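PDB 3T33: LanC-like protein GCR2 from Arabidopsis thaliana, which is a plant LanC-like zinc-binding protein that may play a role in abscisic acid signalling. Local coordinates for residues 161-164 / 165-168. Sequence-based numbering, arbitrary orientation.
Sequences RLPS and DLPY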
loop_
_atom_site.group_PDB
_atom_site.type_symbol
_atom_site.label_atom_id
_atom_site.label_comp_id
_atom_site.label_asym_id
_atom_site.label_seq_id
_atom_site.Cartn_x
_atom_site.Cartn_y
_atom_site.Cartn_z
ATOM N N ARG A 161 -7.412 1.422 -23.215
ATOM C CA ARG A 161 -6.258 1.490 -24.096
ATOM C C ARG A 161 -5.221 2.460 -23.553
ATOM O O ARG A 161 -5.568 3.446 -22.899
ATOM C CB ARG A 161 -6.694 1.957 -25.498
ATOM C CG ARG A 161 -7.767 1.068 -26.168
ATOM C CD ARG A 161 -7.134 -0.212 -26.691
ATOM N NE ARG A 161 -8.232 -1.040 -27.212
ATOM C CZ ARG A 161 -8.920 -1.924 -26.493
ATOM N NH1 ARG A 161 -8.628 -2.116 -25.171
ATOM N NH2 ARG A 161 -9.941 -2.567 -27.078
ATOM N N LEU A 162 -3.950 2.197 -23.828
ATOM C CA LEU A 162 -2.888 3.032 -23.292
ATOM C C LEU A 162 -2.347 3.982 -24.331
ATOM O O LEU A 162 -1.698 3.504 -25.262
ATOM C CB LEU A 162 -1.726 2.166 -22.801
ATOM C CG LEU A 162 -2.156 0.956 -21.971
ATOM C CD1 LEU A 162 -0.960 0.049 -21.748
ATOM C CD2 LEU A 162 -2.732 1.430 -20.625
ATOM N N PRO A 163 -2.538 5.314 -24.162
ATOM C CA PRO A 163 -1.864 6.250 -25.111
ATOM C C PRO A 163 -0.357 6.041 -25.144
ATOM O O PRO A 163 0.220 5.729 -24.114
ATOM C CB PRO A 163 -2.155 7.640 -24.529
ATOM C CG PRO A 163 -3.155 7.491 -23.439
ATOM C CD PRO A 163 -3.190 6.022 -23.038
ATOM N N SER A 164 0.309 6.235 -26.294
ATOM C CA SER A 164 1.792 6.099 -26.361
ATOM C C SER A 164 2.487 7.140 -25.479
ATOM O O SER A 164 3.678 7.052 -25.137
ATOM C CB SER A 164 2.280 6.245 -27.805
ATOM O OG SER A 164 2.097 7.590 -28.256
ATOM N N ASP A 165 1.690 8.124 -25.136
ATOM C CA ASP A 165 1.988 9.255 -24.281
ATOM C C ASP A 165 2.207 8.925 -22.753
ATOM O O ASP A 165 2.835 9.699 -22.007
ATOM C CB ASP A 165 0.714 10.118 -24.403
ATOM C CG ASP A 165 0.964 11.548 -24.189
ATOM O OD1 ASP A 165 2.106 11.879 -23.851
ATOM O OD2 ASP A 165 0.018 12.353 -24.363
ATOM N N LEU A 166 1.645 7.820 -22.278
ATOM C CA LEU A 166 1.561 7.570 -20.806
ATOM C C LEU A 166 2.901 7.504 -20.115
ATOM O O LEU A 166 3.866 7.113 -20.716
ATOM C CB LEU A 166 0.813 6.269 -20.547
ATOM C CG LEU A 166 -0.688 6.372 -20.244
ATOM C CD1 LEU A 166 -1.086 5.027 -19.692
ATOM C CD2 LEU A 166 -1.051 7.480 -19.256
ATOM N N PRO A 167 2.978 7.894 -18.838
ATOM C CA PRO A 167 4.252 7.592 -18.129
ATOM C C PRO A 167 4.415 6.118 -17.719
ATOM O O PRO A 167 3.622 5.281 -18.135
ATOM C CB PRO A 167 4.220 8.504 -16.913
ATOM C CG PRO A 167 2.797 8.949 -16.762
ATOM C CD PRO A 167 2.080 8.776 -18.066
ATOM N N TYR A 168 5.432 5.803 -16.916
ATOM C CA TYR A 168 5.703 4.392 -16.549
ATOM C C TYR A 168 5.394 4.013 -15.095
ATOM O O TYR A 168 5.404 2.836 -14.752
ATOM C CB TYR A 168 7.159 3.993 -16.907
ATOM C CG TYR A 168 7.344 4.144 -18.390
ATOM C CD1 TYR A 168 7.083 3.078 -19.232
ATOM C CD2 TYR A 168 7.652 5.384 -18.956
ATOM C CE1 TYR A 168 7.176 3.197 -20.576
ATOM C CE2 TYR A 168 7.702 5.524 -20.357
ATOM C CZ TYR A 168 7.466 4.416 -21.148
ATOM O OH TYR A 168 7.533 4.466 -22.525
#
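The pyrrolidine ring of Pro163 has one face turned to the side chain of Leu166, which lies over it near the CD corner, with CG of Leu166 3.8 Å from CD of Pro163. CB of Asp165 approaches the CB edge of the same ring, at 3.8 Å from CB of Pro163, while the carboxylate is directed off the proline: with CG anti to the backbone N (chi1 -152°), only the methylene of this side chain meets the ring. The CD1 methyl of Leu166 bridges two neighbours, touching both CD of Pro163 and CD2 of Leu162 at 4.1 Å, and the two leucine side chains run roughly perpendicular. For Leu162, a first torsion that sets CG anti to the carbonyl carbon (chi1 -45°) brings CD2 to this meeting. Both leucines also touch Val124, and Leu162 packs on Val201 of helix 195-212 and Tyr177 of helix 174-188, so the apolar side of the loop rests on the protein body. One backbone hydrogen bond joins the two ends of the turn, from Leu166 N to Pro163 O at 3.1 Å. It is nearly straight at the hydrogen (172°), although the donor stands well above the carbonyl plane. Beyond the turn, Tyr168 packs on helix 195-212, where its OH is hydrogen-bonded to Glu204. Ser164 and Asp165 occupy the two central positions, and their backbone angles complete a type I beta turn from Pro163 to Leu166, in the loop linking helix 147-158 to helix 174-188 on the outer surface of the LanC-family alpha/alpha toroid, away from the zinc site.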